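Local coordinates for protein replisome organizer (Bacillus phage SPP1, PDB 1NO1) that serves as a helicase loader and inhibitor in phage DNA replication, probably delivering the replicative helicase to the replication origin, at residues Q8-V13 and G19-D24; H34-E39 and P60-L65. All coordinates share one frame; numbering follows the deposited sequence.

Contact 1: Q8-V13 and G19-D24; sequences QILKAV and GRFQPD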
loop_
_atom_site.group_PDB
_atom_site.type_symbol
_atom_site.label_atom_id
_atom_site.label_comp_id
_atom_site.label_asym_id
_atom_site.label_seq_id
_atom_site.Cartn_x
_atom_site.Cartn_y
_atom_site.Cartn_z
ATOM N N GLN A 8 4.321 1.186 -6.508
ATOM C CA GLN A 8 2.991 0.974 -7.094
ATOM C C GLN A 8 1.901 0.737 -6.067
ATOM O O GLN A 8 0.821 1.256 -6.221
ATOM C CB GLN A 8 2.888 -0.238 -8.011
ATOM C CG GLN A 8 3.994 -0.521 -8.921
ATOM C CD GLN A 8 3.528 -1.353 -10.119
ATOM O OE1 GLN A 8 4.358 -1.976 -10.813
ATOM N NE2 GLN A 8 2.205 -1.356 -10.382
ATOM N N ILE A 9 2.153 -0.110 -5.069
ATOM C CA ILE A 9 1.162 -0.318 -4.027
ATOM C C ILE A 9 0.733 1.040 -3.463
ATOM O O ILE A 9 -0.460 1.324 -3.346
ATOM C CB ILE A 9 1.761 -1.173 -2.902
ATOM C CG1 ILE A 9 2.011 -2.588 -3.417
ATOM C CG2 ILE A 9 0.832 -1.193 -1.675
ATOM C CD1 ILE A 9 0.688 -3.283 -3.801
ATOM N N LEU A 10 1.687 1.910 -3.161
ATOM C CA LEU A 10 1.307 3.185 -2.550
ATOM C C LEU A 10 0.526 4.100 -3.515
ATOM O O LEU A 10 -0.328 4.875 -3.108
ATOM C CB LEU A 10 2.519 3.909 -1.960
ATOM C CG LEU A 10 3.060 3.274 -0.663
ATOM C CD1 LEU A 10 4.483 3.719 -0.366
ATOM C CD2 LEU A 10 2.149 3.563 0.546
ATOM N N LYS A 11 0.807 3.990 -4.799
ATOM C CA LYS A 11 0.098 4.798 -5.800
ATOM C C LYS A 11 -1.356 4.322 -5.920
ATOM O O LYS A 11 -2.259 5.113 -6.199
ATOM C CB LYS A 11 0.832 4.719 -7.141
ATOM C CG LYS A 11 0.046 5.177 -8.354
ATOM C CD LYS A 11 0.286 6.652 -8.688
ATOM C CE LYS A 11 -0.575 7.098 -9.874
ATOM N NZ LYS A 11 -0.144 8.475 -10.344
ATOM N N ALA A 12 -1.586 3.037 -5.674
ATOM C CA ALA A 12 -2.936 2.484 -5.743
ATOM C C ALA A 12 -3.781 2.922 -4.528
ATOM O O ALA A 12 -4.975 3.278 -4.666
ATOM C CB ALA A 12 -2.890 0.949 -5.884
ATOM N N VAL A 13 -3.173 2.909 -3.351
ATOM C CA VAL A 13 -3.870 3.336 -2.156
ATOM C C VAL A 13 -4.341 4.776 -2.378
ATOM O O VAL A 13 -5.500 5.166 -2.096
ATOM C CB VAL A 13 -2.936 3.287 -0.928
ATOM C CG1 VAL A 13 -3.612 3.942 0.289
ATOM C CG2 VAL A 13 -2.533 1.845 -0.605
ATOM N N GLY A 19 -7.596 12.658 -1.690
ATOM C CA GLY A 19 -7.627 13.561 -0.557
ATOM C C GLY A 19 -7.703 13.029 0.882
ATOM O O GLY A 19 -8.105 13.793 1.762
ATOM N N ARG A 20 -7.339 11.769 1.144
ATOM C CA ARG A 20 -7.376 11.221 2.514
ATOM C C ARG A 20 -6.105 10.465 2.883
ATOM O O ARG A 20 -5.934 10.023 4.027
ATOM C CB ARG A 20 -8.540 10.251 2.694
ATOM C CG ARG A 20 -9.879 10.901 2.992
ATOM C CD ARG A 20 -10.987 9.894 3.296
ATOM N NE ARG A 20 -12.297 10.530 3.164
ATOM C CZ ARG A 20 -13.391 10.086 3.751
ATOM N NH1 ARG A 20 -13.330 8.984 4.511
ATOM N NH2 ARG A 20 -14.533 10.734 3.572
ATOM N N PHE A 21 -5.252 10.287 1.883
ATOM C CA PHE A 21 -3.989 9.596 2.034
ATOM C C PHE A 21 -2.944 10.391 1.294
ATOM O O PHE A 21 -2.848 10.307 0.065
ATOM C CB PHE A 21 -4.069 8.208 1.424
ATOM C CG PHE A 21 -2.811 7.409 1.566
ATOM C CD1 PHE A 21 -2.531 6.735 2.756
ATOM C CD2 PHE A 21 -1.909 7.312 0.512
ATOM C CE1 PHE A 21 -1.376 5.983 2.907
ATOM C CE2 PHE A 21 -0.751 6.552 0.653
ATOM C CZ PHE A 21 -0.495 5.878 1.852
ATOM N N GLN A 22 -2.181 11.185 2.042
ATOM C CA GLN A 22 -1.097 11.983 1.476
ATOM C C GLN A 22 0.081 12.007 2.476
ATOM O O GLN A 22 0.152 12.854 3.381
ATOM C CB GLN A 22 -1.588 13.397 1.120
ATOM N N PRO A 23 0.979 11.038 2.333
ATOM C CA PRO A 23 2.150 10.937 3.207
ATOM C C PRO A 23 2.977 12.195 3.064
ATOM O O PRO A 23 3.207 12.638 1.938
ATOM C CB PRO A 23 2.896 9.741 2.639
ATOM C CG PRO A 23 1.839 8.953 1.954
ATOM C CD PRO A 23 0.924 9.956 1.333
ATOM N N ASP A 24 3.394 12.780 4.185
ATOM C CA ASP A 24 4.173 14.007 4.154
ATOM C C ASP A 24 5.572 13.797 3.554
ATOM O O ASP A 24 6.199 14.754 3.122
ATOM C CB ASP A 24 4.280 14.612 5.562
#

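Contact 2: H34-E39 and P60-L65; sequences HRVLAE and PTVSDL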
loop_
_atom_site.group_PDB
_atom_site.type_symbol
_atom_site.label_atom_id
_atom_site.label_comp_id
_atom_site.label_asym_id
_atom_site.label_seq_id
_atom_site.Cartn_x
_atom_site.Cartn_y
_atom_site.Cartn_z
ATOM N N HIS A 34 8.669 -0.993 2.640
ATOM C CA HIS A 34 9.518 -2.019 1.994
ATOM C C HIS A 34 10.211 -2.995 2.953
ATOM O O HIS A 34 10.500 -4.113 2.574
ATOM C CB HIS A 34 10.551 -1.394 1.049
ATOM C CG HIS A 34 11.470 -2.394 0.406
ATOM N ND1 HIS A 34 12.825 -2.449 0.680
ATOM C CD2 HIS A 34 11.237 -3.367 -0.510
ATOM C CE1 HIS A 34 13.383 -3.413 -0.036
ATOM N NE2 HIS A 34 12.443 -3.982 -0.772
ATOM N N ARG A 35 10.470 -2.581 4.181
ATOM C CA ARG A 35 11.068 -3.462 5.182
ATOM C C ARG A 35 10.122 -4.622 5.483
ATOM O O ARG A 35 10.558 -5.734 5.821
ATOM C CB ARG A 35 11.351 -2.690 6.485
ATOM C CG ARG A 35 12.538 -1.736 6.421
ATOM C CD ARG A 35 12.701 -0.787 7.647
ATOM N NE ARG A 35 13.514 0.405 7.326
ATOM C CZ ARG A 35 13.285 1.652 7.806
ATOM N NH1 ARG A 35 12.278 1.886 8.658
ATOM N NH2 ARG A 35 14.081 2.661 7.443
ATOM N N VAL A 36 8.828 -4.333 5.427
ATOM C CA VAL A 36 7.834 -5.355 5.602
ATOM C C VAL A 36 7.543 -6.030 4.258
ATOM O O VAL A 36 7.504 -7.246 4.182
ATOM C CB VAL A 36 6.531 -4.754 6.136
ATOM C CG1 VAL A 36 5.416 -5.746 6.051
ATOM C CG2 VAL A 36 6.712 -4.282 7.596
ATOM N N LEU A 37 7.383 -5.252 3.187
ATOM C CA LEU A 37 6.940 -5.840 1.917
ATOM C C LEU A 37 7.953 -6.665 1.109
ATOM O O LEU A 37 7.559 -7.330 0.168
ATOM C CB LEU A 37 6.230 -4.790 1.032
ATOM C CG LEU A 37 4.890 -4.301 1.600
ATOM C CD1 LEU A 37 4.249 -3.178 0.778
ATOM C CD2 LEU A 37 3.884 -5.437 1.712
ATOM N N ALA A 38 9.240 -6.647 1.460
ATOM C CA ALA A 38 10.232 -7.450 0.700
ATOM C C ALA A 38 9.995 -8.959 0.724
ATOM O O ALA A 38 10.513 -9.708 -0.121
ATOM C CB ALA A 38 11.681 -7.161 1.174
ATOM N N GLU A 39 9.219 -9.427 1.690
ATOM C CA GLU A 39 8.991 -10.870 1.752
ATOM C C GLU A 39 7.766 -11.324 0.924
ATOM O O GLU A 39 7.591 -12.528 0.720
ATOM C CB GLU A 39 8.929 -11.357 3.219
ATOM N N PRO A 60 -5.848 2.005 4.467
ATOM C CA PRO A 60 -5.208 0.901 5.207
ATOM C C PRO A 60 -3.807 1.192 5.742
ATOM O O PRO A 60 -3.180 2.120 5.250
ATOM C CB PRO A 60 -5.074 -0.179 4.115
ATOM C CG PRO A 60 -4.810 0.645 2.883
ATOM C CD PRO A 60 -5.863 1.756 3.010
ATOM N N THR A 61 -3.324 0.420 6.724
ATOM C CA THR A 61 -1.912 0.485 7.122
ATOM C C THR A 61 -1.244 -0.699 6.431
ATOM O O THR A 61 -1.941 -1.539 5.843
ATOM C CB THR A 61 -1.785 0.249 8.586
ATOM O OG1 THR A 61 -2.444 -0.998 8.915
ATOM C CG2 THR A 61 -2.586 1.309 9.338
ATOM N N VAL A 62 0.083 -0.815 6.518
ATOM C CA VAL A 62 0.702 -1.935 5.820
ATOM C C VAL A 62 0.252 -3.216 6.440
ATOM O O VAL A 62 0.132 -4.221 5.734
ATOM C CB VAL A 62 2.284 -1.888 5.795
ATOM C CG1 VAL A 62 2.855 -2.113 7.138
ATOM C CG2 VAL A 62 2.861 -2.936 4.811
ATOM N N SER A 63 -0.013 -3.251 7.752
ATOM C CA SER A 63 -0.478 -4.543 8.275
ATOM C C SER A 63 -1.838 -4.962 7.710
ATOM O O SER A 63 -2.167 -6.139 7.685
ATOM C CB SER A 63 -0.529 -4.570 9.784
ATOM O OG SER A 63 -1.697 -3.934 10.261
ATOM N N ASP A 64 -2.664 -4.028 7.283
ATOM C CA ASP A 64 -3.981 -4.443 6.785
ATOM C C ASP A 64 -3.922 -5.202 5.423
ATOM O O ASP A 64 -4.943 -5.726 4.976
ATOM C CB ASP A 64 -4.890 -3.211 6.565
ATOM C CG ASP A 64 -5.392 -2.579 7.876
ATOM O OD1 ASP A 64 -5.982 -3.301 8.707
ATOM O OD2 ASP A 64 -5.254 -1.359 8.148
ATOM N N LEU A 65 -2.777 -5.198 4.737
ATOM C CA LEU A 65 -2.694 -5.796 3.399
ATOM C C LEU A 65 -2.022 -7.162 3.355
ATOM O O LEU A 65 -1.967 -7.794 2.304
ATOM C CB LEU A 65 -1.991 -4.842 2.414
ATOM C CG LEU A 65 -2.543 -3.419 2.412
ATOM C CD1 LEU A 65 -1.672 -2.419 1.684
ATOM C CD2 LEU A 65 -3.985 -3.388 1.810
#

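Contact 1: Q8-V13 and G19-D24
Phe21, in the loop that follows helix 3-16, lays its ring against Val13 and Leu10 of that helix. The side chain points back at the helix from its first bond, and with CG anti to the backbone N (chi1 -179°) the ring extends away from the loop backbone. Phe21 CB stands 4.4 Å from Val13 CG1, just beyond close packing. At Phe21 CG the approach tightens to 3.8 Å from the same methyl, Val13 CG1, and the remaining ring carbons lie at nearly equal range of it, Phe21 CE1 for instance 4.0 Å from Val13 CG1. The methyl is therefore centred on one face: Val13 CG1 sits 3.6 Å from the centroid of the Phe21 ring and only 5° off the ring normal, a CH-pi contact.

Toward the tip a second partner joins: Phe21 CZ, still under Val13 CG1, also meets Leu10 CD2 at 3.7 Å, at the ring edge near its plane, while Phe21 CE2 lies 4.1 Å from the carbonyl O of Leu10. Since Leu10 and Val13 are three residues apart, they are neighbours on one side of helix 3-16, and the loop residue is held against that side where the chain turns back between the first two helices of this all-helical domain. Leu10 is shared with the next helix, as its side chain also touches Thr29, Val30 and Trp33 of helix 26-37. Phe21 packs on Pro59 as well, which brings the segment after helix 42-55 to the same apolar cluster. Both helix residues are buried, whereas Phe21 keeps some exposure.

Contact 2: H34-E39 and P60-L65
This is a small apolar contact between the C-terminal end of helix 26-37 and the chain after helix 42-55, with Val62 as the residue that meets Val36 and Leu37. A single methyl carries it: Val62 CG2 lies 4.0 Å from Val36 CG1 and also 4.0 Å from Leu37 CG. A chi1 of 69° puts Val62 CG1 between the backbone N and the carbonyl carbon and leaves CG2 anti to the N, facing the helix. Val36 and Val62 cross at a slant, whereas Leu37 and Val62 approach tip to tip, Leu37 CD2 lying 4.1 Å from the same Val62 CG2. Beside Val62 the chain makes a tight turn, in which Thr61 and Asp64 exchange bonds in the reciprocal manner of a capping box, with one half weak. Asp64 OD2 accepts from Thr61 N at 3.0 Å, along its anti lone pair and almost straight (176°), and from Thr61 OG1 at 2.9 Å, this second donor standing above the carboxylate plane. The return bond from Asp64 N to Thr61 OG1 is the weak half; Asp64 N also bonds firmly to Thr61 O. Gripped twice by Thr61, the carboxylate ties together the two residues that bracket Val62 and Ser63. Leu66 adds to the apolar patch, touching both Val36 and Leu37.

How the contacts relate
From the N terminus, helix 3-16 runs into a loop that turns back on it, and contact 1 closes this short circuit before helix 26-37 begins. Contact 2 opens at the end of helix 26-37 and closes a longer excursion, through helix 42-55, when residues 60-65 return to it. The two are in series, neither nested nor crossed, with centres about 14 Å apart on opposite sides of the chain's centre. They still touch: Val13 CG1 of contact 1 packs on Pro60 CD of contact 2 at 4.2 Å. Residues 60-65 thus lie against the first helix and the end of the second, alongside the third.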